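Local atomic coordinates of DUF4627 domain-containing protein (Bacteroides thetaiotaomicron, PDB entry 3SEE), a protein that is of unknown function but has a galactose-binding-domain-like fold and probably binds sugars. Residues Asn41-Asp44 with Gly45-Thr48; Lys72-Trp76 with Tyr77-Leu81; Ser187-Asp190 with Asp191-Ile195; Glu15-Ala18 with Thr19-Asn23. All coordinates share one frame; numbering follows the deposited sequence.

Interaction 1 of 4, residues Asn41-Asp44 with Gly45-Thr48. With NA (sodium ion), chain B.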
loop_
_atom_site.group_PDB
_atom_site.type_symbol
_atom_site.label_atom_id
_atom_site.label_comp_id
_atom_site.label_asym_id
_atom_site.label_seq_id
_atom_site.Cartn_x
_atom_site.Cartn_y
_atom_site.Cartn_z
ATOM N N ASN A 41 10.545 4.241 8.584
ATOM C CA ASN A 41 10.976 3.927 9.927
ATOM C C ASN A 41 11.955 2.771 9.951
ATOM O O ASN A 41 12.301 2.294 11.018
ATOM C CB ASN A 41 9.791 3.686 10.884
ATOM C CG ASN A 41 8.985 4.926 11.158
ATOM O OD1 ASN A 41 9.450 6.061 10.992
ATOM N ND2 ASN A 41 7.745 4.711 11.624
ATOM N N GLU A 42 12.424 2.319 8.794
ATOM C CA GLU A 42 13.560 1.412 8.765
ATOM C C GLU A 42 14.785 2.155 9.291
ATOM O O GLU A 42 14.855 3.386 9.229
ATOM C CB GLU A 42 13.810 0.881 7.349
ATOM C CG GLU A 42 12.729 -0.062 6.827
ATOM C CD GLU A 42 12.835 -1.459 7.377
ATOM O OE1 GLU A 42 13.957 -1.911 7.655
ATOM O OE2 GLU A 42 11.809 -2.154 7.417
ATOM N N ALA A 43 15.761 1.408 9.770
ATOM C CA ALA A 43 17.006 1.963 10.254
ATOM C C ALA A 43 17.622 2.880 9.209
ATOM O O ALA A 43 17.538 2.619 7.989
ATOM C CB ALA A 43 17.970 0.839 10.583
ATOM N N ASP A 44 18.295 3.920 9.686
ATOM C CA ASP A 44 19.046 4.811 8.824
ATOM C C ASP A 44 19.906 3.998 7.873
ATOM O O ASP A 44 20.661 3.133 8.291
ATOM C CB ASP A 44 19.906 5.736 9.686
ATOM C CG ASP A 44 20.775 6.638 8.858
ATOM O OD1 ASP A 44 21.909 6.204 8.518
ATOM O OD2 ASP A 44 20.324 7.762 8.538
ATOM N N GLY A 45 19.797 4.315 6.584
ATOM C CA GLY A 45 20.594 3.701 5.540
ATOM C C GLY A 45 19.977 2.521 4.834
ATOM O O GLY A 45 20.498 2.083 3.807
ATOM N N VAL A 46 18.853 1.994 5.329
ATOM C CA VAL A 46 18.240 0.804 4.736
ATOM C C VAL A 46 17.541 1.099 3.406
ATOM O O VAL A 46 17.759 0.384 2.416
ATOM C CB VAL A 46 17.266 0.158 5.740
ATOM C CG1 VAL A 46 16.387 -0.929 5.069
ATOM C CG2 VAL A 46 18.047 -0.474 6.926
ATOM N N THR A 47 16.703 2.132 3.376
ATOM C CA THR A 47 15.984 2.485 2.163
ATOM C C THR A 47 15.877 3.998 2.050
ATOM O O THR A 47 15.999 4.731 3.042
ATOM C CB THR A 47 14.598 1.761 2.090
ATOM O OG1 THR A 47 13.909 2.138 0.882
ATOM C CG2 THR A 47 13.735 2.076 3.293
ATOM N N THR A 48 15.671 4.467 0.828
ATOM C CA THR A 48 15.370 5.872 0.583
ATOM C C THR A 48 14.152 5.929 -0.312
ATOM O O THR A 48 14.124 5.285 -1.366
ATOM C CB THR A 48 16.544 6.568 -0.110
ATOM O OG1 THR A 48 17.674 6.513 0.777
ATOM C CG2 THR A 48 16.236 8.030 -0.466
HETATM NA NA NA B . 17.868 6.191 3.126
HETATM O O HOH W 1 15.832 3.657 6.056
HETATM O O HOH W 2 19.225 4.340 2.271
HETATM O O HOH W 3 19.871 7.358 3.509
#

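Interaction 2 of 4, residues Lys72-Trp76 with Tyr77-Leu81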
loop_
_atom_site.group_PDB
_atom_site.type_symbol
_atom_site.label_atom_id
_atom_site.label_comp_id
_atom_site.label_asym_id
_atom_site.label_seq_id
_atom_site.Cartn_x
_atom_site.Cartn_y
_atom_site.Cartn_z
ATOM N N LYS A 72 18.129 -6.796 4.442
ATOM C CA LYS A 72 16.977 -7.657 4.653
ATOM C C LYS A 72 15.787 -6.986 3.948
ATOM O O LYS A 72 15.806 -5.761 3.778
ATOM C CB LYS A 72 16.689 -7.742 6.158
ATOM C CG LYS A 72 17.806 -8.385 6.989
ATOM C CD LYS A 72 17.268 -8.885 8.306
ATOM N N ASN A 73 14.750 -7.741 3.618
ATOM C CA ASN A 73 13.541 -7.101 3.113
ATOM C C ASN A 73 13.004 -6.109 4.129
ATOM O O ASN A 73 13.164 -6.280 5.346
ATOM C CB ASN A 73 12.458 -8.150 2.815
ATOM C CG ASN A 73 12.828 -9.088 1.685
ATOM O OD1 ASN A 73 13.751 -8.865 0.909
ATOM N ND2 ASN A 73 12.065 -10.180 1.591
ATOM N N THR A 74 12.348 -5.065 3.642
ATOM C CA THR A 74 11.791 -4.071 4.539
ATOM C C THR A 74 10.416 -4.480 5.049
ATOM O O THR A 74 9.687 -5.250 4.415
ATOM C CB THR A 74 11.794 -2.674 3.886
ATOM O OG1 THR A 74 10.979 -2.667 2.705
ATOM C CG2 THR A 74 13.190 -2.208 3.513
ATOM N N SER A 75 10.063 -3.912 6.189
ATOM C CA SER A 75 8.849 -4.265 6.924
ATOM C C SER A 75 7.616 -3.567 6.379
ATOM O O SER A 75 7.665 -2.372 6.116
ATOM C CB SER A 75 9.013 -3.823 8.376
ATOM O OG SER A 75 7.780 -3.869 9.067
ATOM N N TRP A 76 6.500 -4.283 6.298
ATOM C CA TRP A 76 5.270 -3.727 5.753
ATOM C C TRP A 76 4.794 -2.491 6.470
ATOM O O TRP A 76 4.114 -1.655 5.871
ATOM C CB TRP A 76 4.162 -4.798 5.738
ATOM C CG TRP A 76 3.663 -5.239 7.070
ATOM C CD1 TRP A 76 4.100 -6.297 7.797
ATOM C CD2 TRP A 76 2.606 -4.646 7.846
ATOM N NE1 TRP A 76 3.378 -6.413 8.955
ATOM C CE2 TRP A 76 2.443 -5.423 9.000
ATOM C CE3 TRP A 76 1.736 -3.572 7.643
ATOM C CZ2 TRP A 76 1.513 -5.114 9.985
ATOM C CZ3 TRP A 76 0.805 -3.266 8.610
ATOM C CH2 TRP A 76 0.702 -4.033 9.772
ATOM N N TYR A 77 5.110 -2.376 7.765
ATOM C CA TYR A 77 4.616 -1.265 8.577
ATOM C C TYR A 77 5.656 -0.163 8.779
ATOM O O TYR A 77 5.386 0.807 9.484
ATOM C CB TYR A 77 4.056 -1.763 9.926
ATOM C CG TYR A 77 5.053 -2.471 10.802
ATOM C CD1 TYR A 77 5.833 -1.792 11.733
ATOM C CD2 TYR A 77 5.208 -3.833 10.727
ATOM C CE1 TYR A 77 6.749 -2.465 12.545
ATOM C CE2 TYR A 77 6.120 -4.513 11.531
ATOM C CZ TYR A 77 6.885 -3.828 12.437
ATOM O OH TYR A 77 7.799 -4.506 13.251
ATOM N N LYS A 78 6.838 -0.312 8.186
ATOM C CA LYS A 78 7.913 0.668 8.371
ATOM C C LYS A 78 8.211 1.540 7.161
ATOM O O LYS A 78 8.550 2.696 7.342
ATOM C CB LYS A 78 9.212 0.007 8.816
ATOM C CG LYS A 78 9.122 -0.699 10.158
ATOM C CD LYS A 78 10.495 -1.199 10.586
ATOM C CE LYS A 78 10.384 -2.071 11.798
ATOM N NZ LYS A 78 11.757 -2.563 12.190
ATOM N N ALA A 79 8.164 0.991 5.941
ATOM C CA ALA A 79 8.649 1.734 4.764
ATOM C C ALA A 79 7.645 1.611 3.618
ATOM O O ALA A 79 7.466 0.526 3.040
ATOM C CB ALA A 79 10.016 1.222 4.338
ATOM N N PHE A 80 7.024 2.726 3.257
ATOM C CA PHE A 80 6.048 2.737 2.193
ATOM C C PHE A 80 5.709 4.167 1.793
ATOM O O PHE A 80 5.962 5.107 2.547
ATOM C CB PHE A 80 4.766 1.944 2.554
ATOM C CG PHE A 80 4.093 2.371 3.814
ATOM C CD1 PHE A 80 4.408 1.783 5.030
ATOM C CD2 PHE A 80 3.056 3.282 3.781
ATOM C CE1 PHE A 80 3.724 2.148 6.192
ATOM C CE2 PHE A 80 2.386 3.637 4.945
ATOM C CZ PHE A 80 2.711 3.063 6.134
ATOM N N LEU A 81 5.131 4.299 0.596
ATOM C CA LEU A 81 4.489 5.502 0.128
ATOM C C LEU A 81 3.020 5.434 0.506
ATOM O O LEU A 81 2.373 4.442 0.201
ATOM C CB LEU A 81 4.663 5.556 -1.381
ATOM C CG LEU A 81 3.917 6.668 -2.111
ATOM C CD1 LEU A 81 4.487 8.049 -1.752
ATOM C CD2 LEU A 81 3.906 6.424 -3.622
HETATM O O HOH W 4 8.492 -1.988 3.495
#

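Interaction 3 of 4, residues Ser187-Asp190 with Asp191-Ile195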
loop_
_atom_site.group_PDB
_atom_site.type_symbol
_atom_site.label_atom_id
_atom_site.label_comp_id
_atom_site.label_asym_id
_atom_site.label_seq_id
_atom_site.Cartn_x
_atom_site.Cartn_y
_atom_site.Cartn_z
ATOM N N SER A 187 -14.423 -10.474 7.739
ATOM C CA SER A 187 -15.771 -10.096 8.133
ATOM C C SER A 187 -16.334 -9.013 7.228
ATOM O O SER A 187 -15.602 -8.271 6.559
ATOM C CB SER A 187 -15.777 -9.680 9.599
ATOM O OG SER A 187 -14.944 -8.551 9.791
ATOM N N ASP A 188 -17.649 -8.891 7.219
ATOM C CA ASP A 188 -18.282 -7.827 6.478
ATOM C C ASP A 188 -18.062 -6.500 7.215
ATOM O O ASP A 188 -18.272 -6.400 8.426
ATOM C CB ASP A 188 -19.786 -8.049 6.335
ATOM C CG ASP A 188 -20.144 -9.196 5.418
ATOM O OD1 ASP A 188 -19.292 -9.703 4.671
ATOM O OD2 ASP A 188 -21.338 -9.565 5.430
ATOM N N THR A 189 -17.670 -5.479 6.470
ATOM C CA THR A 189 -17.416 -4.166 7.056
ATOM C C THR A 189 -18.722 -3.619 7.609
ATOM O O THR A 189 -19.735 -3.623 6.931
ATOM C CB THR A 189 -16.926 -3.204 5.981
ATOM O OG1 THR A 189 -15.869 -3.868 5.266
ATOM C CG2 THR A 189 -16.414 -1.901 6.581
ATOM N N ASP A 190 -18.704 -3.131 8.838
ATOM C CA ASP A 190 -19.882 -2.483 9.391
ATOM C C ASP A 190 -20.130 -1.182 8.640
ATOM O O ASP A 190 -19.176 -0.480 8.248
ATOM C CB ASP A 190 -19.668 -2.206 10.879
ATOM C CG ASP A 190 -20.942 -1.755 11.579
ATOM O OD1 ASP A 190 -21.779 -2.606 11.929
ATOM O OD2 ASP A 190 -21.086 -0.544 11.770
ATOM N N ASP A 191 -21.405 -0.819 8.465
ATOM C CA ASP A 191 -21.740 0.443 7.835
ATOM C C ASP A 191 -21.032 1.637 8.501
ATOM O O ASP A 191 -20.673 2.608 7.831
ATOM C CB ASP A 191 -23.256 0.693 7.933
ATOM C CG ASP A 191 -24.080 -0.146 6.972
ATOM O OD1 ASP A 191 -23.531 -0.780 6.053
ATOM O OD2 ASP A 191 -25.328 -0.118 7.123
ATOM N N ASP A 192 -20.840 1.560 9.811
ATOM C CA ASP A 192 -20.205 2.651 10.557
ATOM C C ASP A 192 -18.747 2.414 10.884
ATOM O O ASP A 192 -18.196 3.104 11.755
ATOM C CB ASP A 192 -20.978 2.888 11.857
ATOM C CG ASP A 192 -22.398 3.306 11.609
ATOM O OD1 ASP A 192 -22.587 4.291 10.861
ATOM O OD2 ASP A 192 -23.304 2.627 12.142
ATOM N N ALA A 193 -18.078 1.491 10.179
ATOM C CA ALA A 193 -16.717 1.160 10.513
ATOM C C ALA A 193 -15.800 2.370 10.366
ATOM O O ALA A 193 -15.866 3.111 9.371
ATOM C CB ALA A 193 -16.227 0.022 9.620
ATOM N N ALA A 194 -14.888 2.490 11.324
ATOM C CA ALA A 194 -13.898 3.549 11.307
ATOM C C ALA A 194 -13.051 3.540 10.038
ATOM O O ALA A 194 -12.699 4.594 9.515
ATOM C CB ALA A 194 -12.992 3.448 12.540
ATOM N N ILE A 195 -12.732 2.351 9.523
ATOM C CA ILE A 195 -11.848 2.254 8.374
ATOM C C ILE A 195 -12.413 2.987 7.155
ATOM O O ILE A 195 -11.674 3.519 6.344
ATOM C CB ILE A 195 -11.491 0.790 8.056
ATOM C CG1 ILE A 195 -10.368 0.705 7.022
ATOM C CG2 ILE A 195 -12.735 -0.027 7.668
ATOM C CD1 ILE A 195 -9.847 -0.723 6.755
HETATM O O HOH W 5 -23.533 -2.609 9.134
#

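Interaction 4 of 4, residues Glu15-Ala18 with Thr19-Asn23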
loop_
_atom_site.group_PDB
_atom_site.type_symbol
_atom_site.label_atom_id
_atom_site.label_comp_id
_atom_site.label_asym_id
_atom_site.label_seq_id
_atom_site.Cartn_x
_atom_site.Cartn_y
_atom_site.Cartn_z
ATOM N N GLU A 15 -2.012 12.672 -8.179
ATOM C CA GLU A 15 -1.951 11.298 -8.661
ATOM C C GLU A 15 -0.801 11.002 -9.584
ATOM O O GLU A 15 -0.408 9.861 -9.727
ATOM C CB GLU A 15 -3.274 10.939 -9.322
ATOM C CG GLU A 15 -3.569 11.596 -10.640
ATOM C CD GLU A 15 -3.963 13.054 -10.612
ATOM O OE1 GLU A 15 -4.228 13.676 -9.542
ATOM O OE2 GLU A 15 -4.042 13.580 -11.763
ATOM N N LYS A 16 -0.266 12.042 -10.205
ATOM C CA LYS A 16 0.875 11.882 -11.102
ATOM C C LYS A 16 2.148 12.488 -10.527
ATOM O O LYS A 16 3.165 12.593 -11.220
ATOM C CB LYS A 16 0.563 12.450 -12.491
ATOM C CG LYS A 16 -0.395 11.541 -13.269
ATOM C CD LYS A 16 -0.822 12.164 -14.561
ATOM C CE LYS A 16 -1.675 11.245 -15.386
ATOM N NZ LYS A 16 -2.976 10.900 -14.723
ATOM N N PHE A 17 2.122 12.849 -9.252
ATOM C CA PHE A 17 3.311 13.390 -8.583
ATOM C C PHE A 17 3.805 14.646 -9.266
ATOM O O PHE A 17 4.965 14.981 -9.197
ATOM C CB PHE A 17 4.392 12.327 -8.432
ATOM C CG PHE A 17 3.885 11.113 -7.717
ATOM C CD1 PHE A 17 3.709 11.110 -6.341
ATOM C CD2 PHE A 17 3.538 9.979 -8.412
ATOM C CE1 PHE A 17 3.188 10.011 -5.684
ATOM C CE2 PHE A 17 2.994 8.879 -7.755
ATOM C CZ PHE A 17 2.828 8.911 -6.391
ATOM N N ALA A 18 2.891 15.382 -9.896
ATOM C CA ALA A 18 3.276 16.655 -10.500
ATOM C C ALA A 18 3.770 17.664 -9.479
ATOM O O ALA A 18 4.616 18.507 -9.803
ATOM C CB ALA A 18 2.120 17.233 -11.302
ATOM N N THR A 19 3.251 17.592 -8.251
ATOM C CA THR A 19 3.749 18.354 -7.115
ATOM C C THR A 19 4.767 17.503 -6.351
ATOM O O THR A 19 4.481 16.346 -6.007
ATOM C CB THR A 19 2.551 18.736 -6.185
ATOM O OG1 THR A 19 1.649 19.550 -6.955
ATOM C CG2 THR A 19 3.018 19.517 -4.961
ATOM N N GLU A 20 5.950 18.058 -6.078
ATOM C CA GLU A 20 6.984 17.369 -5.341
ATOM C C GLU A 20 6.475 16.909 -3.975
ATOM O O GLU A 20 5.774 17.647 -3.263
ATOM C CB GLU A 20 8.209 18.289 -5.177
ATOM C CG GLU A 20 9.366 17.643 -4.423
ATOM C CD GLU A 20 10.643 18.477 -4.416
ATOM O OE1 GLU A 20 10.592 19.635 -4.861
ATOM O OE2 GLU A 20 11.692 17.942 -4.018
ATOM N N VAL A 21 6.836 15.678 -3.622
ATOM C CA VAL A 21 6.468 15.076 -2.338
ATOM C C VAL A 21 7.708 14.908 -1.491
ATOM O O VAL A 21 8.629 14.170 -1.866
ATOM C CB VAL A 21 5.853 13.696 -2.554
ATOM C CG1 VAL A 21 5.599 12.987 -1.207
ATOM C CG2 VAL A 21 4.554 13.812 -3.366
ATOM N N THR A 22 7.724 15.579 -0.337
ATOM C CA THR A 22 8.829 15.444 0.628
ATOM C C THR A 22 8.348 15.138 2.039
ATOM O O THR A 22 9.171 14.727 2.871
ATOM C CB THR A 22 9.707 16.726 0.685
ATOM O OG1 THR A 22 8.858 17.841 1.000
ATOM C CG2 THR A 22 10.454 16.959 -0.642
ATOM N N ASN A 23 7.049 15.309 2.302
ATOM C CA ASN A 23 6.556 15.125 3.673
ATOM C C ASN A 23 6.702 13.711 4.186
ATOM O O ASN A 23 6.223 12.753 3.622
ATOM C CB ASN A 23 5.119 15.535 3.848
ATOM C CG ASN A 23 4.930 17.029 3.762
ATOM O OD1 ASN A 23 5.863 17.818 3.985
ATOM N ND2 ASN A 23 3.717 17.423 3.473
#

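Interaction 1 of 4, residues Asn41-Asp44 with Gly45-Thr48
Gly45 follows Asp44 across the tip of a type II beta turn that runs from Ala43 to Val46. It takes a phi of 94°, where a CB would be driven into Asp44 O, so the absence of a side chain fits the place. Val46 closes the turn, its N donating to Ala43 O at 3.0 Å. Its two methyls then part company. Val46 CG1, set anti to the backbone N (chi1 169°), lies across the Glu42 chain, 3.7 Å from Glu42 OE1, while Val46 CG2 packs on Ala43 CB at 3.9 Å. Glu42 bends at chi2 and sends OE2 to Ser75 N, so the valine rests on a side chain whose far end is already held. With an alanine at Val46 both methyls would go, which would probably open a gap between the Glu42 chain and Ala43 CB. All this happens in the loop between strands 36-40 and 48-53, which passes from one sheet of the galactose-binding-domain-like beta sandwich to the other. Thr47 N gives its hydrogen to a water at 3.2 Å, and the same water donates to Ala43 O at 2.8 Å, linking the two. Thr47 O, which also receives Asn40 ND2, binds the sodium ion at 2.4 Å. Thr48 starts strand 48-53; Thr48 OG1 reaches the same sodium ion at 2.4 Å, and two waters add further ligands.

Interaction 2 of 4, residues Lys72-Trp76 with Tyr77-Leu81
Trp76 and Tyr77 both carry CG between the backbone N and the carbonyl carbon (chi1 68° and 61°), and this pair of torsions brings the phenol ring up against the indole. They sit in the tight turn that leads into strand 79-85 of the mixed sheet, at one end of the beta sandwich. The rings form a T-shaped (edge-to-face) pair: the Tyr77 edge is directed at the Trp76 face, with the Tyr77 centroid 5.1 Å from that of the Trp76 five-membered ring and the planes at 78°. Closer to the backbone, Tyr77 CB stands over the six-membered ring, a CH-pi contact of 3.7 Å to the Trp76 centroid. A leucine in place of Trp76 would lack that flat face and is likely to leave the Tyr77 ring without its partner and freer to swing. Trp76 O is tied to Tyr112 OH. The turn is drawn in by Ser75 O, which accepts Lys78 N at 3.0 Å and, weakly, Ala79 N. The extended Lys78 chain runs alongside the serine, with Lys78 CG 3.6 Å from Ser75 CB. In the Ser75 conformer described, one of two modelled, OG lies over a Tyr77 ring face toward its rim; this placement and its weak bond from Tyr77 N are less certain. One water accepts from Thr74 OG1 at 2.7 Å and donates to Ser75 O and Ala79 O, each at 2.8 Å.

Interaction 3 of 4, residues Ser187-Asp190 with Asp191-Ile195
Asp190 and Ala193 are the two ends of a type I beta turn, closed by Ala193 N donating to Asp190 O at 3.0 Å. The chain arrives from strand 186-188, reverses over Asp191 and Asp192, and goes on toward the short, weakly bonded helix 194-197. In the Asp190 conformer described here, one of two modelled, CG lies anti to the backbone N (chi1 -170°), and the carboxylate folds forward over the turn. Asp190 OD2 then takes the hydrogen of Asp192 N at 2.9 Å, approached from above the carboxylate plane (39° out of it). The price is a like-charge neighbour, since Asp192 OD2 stands 3.9 Å from Asp190 OD2; the two may push against each other, although both residues are exposed. A water accepts from Asp191 N at 2.9 Å and gives a weak bond to Asp190 OD1. Beneath the turn the contact becomes apolar: Thr189 CG2 touches Ala193 CB at 3.6 Å and looks on to Ile195, which itself packs on Val171 of the adjoining strand 170-172. Thr189 OG1 is hydrogen-bonded to Met168 O. The bond from the Asp190 side chain to the N two residues on forms, in this conformer, an Asx turn combined with a type I beta turn, here joining edge strand 186-188 to the segment that leads into helix 194-197.

Interaction 4 of 4, residues Glu15-Ala18 with Thr19-Asn23
Phe17 and Val21 make a small apolar contact, four residues apart, in the N-terminal loop before strand 24-25, where the chain comes to the edge of the galactose-binding-domain-like beta sandwich. The loop is irregular, and residues 15-18 share no hydrogen bond with 19-23. The bend includes Phe17 in the left-handed backbone conformation (phi 59°, psi 28°). From there the chain turns outward through Ala18, Thr19 and Glu20, all exposed, and comes back in at Val21. The two inward side chains are thus the buried ones, and both lie against strand 61-66: Phe17 on Asn61 and Met63, Val21 on Met63. Since the Phe17 ring also meets the ring of Trp36, on strand 36-40 of the other sheet, it wedges between the two layers of the sandwich. At its far end the same ring reaches Leu81 of strand 79-85. The loop backbone also has polar partners: Phe17 O receives Trp51 NE1 and Thr19 O receives Asn14 ND2, while Lys16 NZ makes a salt bridge with Asp216. With CG anti to its carbonyl carbon (chi1 -55°), the Phe17 ring presents CD1 to Val21, and the two side chains cross at a slant. The valine methyl comes to the ring from the edge, near its plane, and Val21 CG2 stops 4.1 Å from Phe17 CD1.

Overall arrangement
Interactions 1 and 2 are neighbours at one end of the sandwich, their centres 9 Å apart: Asn41 N meets Lys78 O at 2.8 Å, and Glu42 packs on Thr74 and Lys78, so the two loops meet. Interaction 1 is a surface contact and the one with the metal; interactions 2, 3 and 4 are partly buried. Interaction 2 relies on aromatic rings as it enters strand 79-85. Interaction 4, almost purely apolar, touches interaction 2 through Phe17 CZ and Leu81 CD2, 3.9 Å apart. Interaction 3 stands alone, its centre about 34 Å from that of interaction 1 and on the opposite side of the chain's centre; carboxylates dominate its exposed face, with a small apolar patch below.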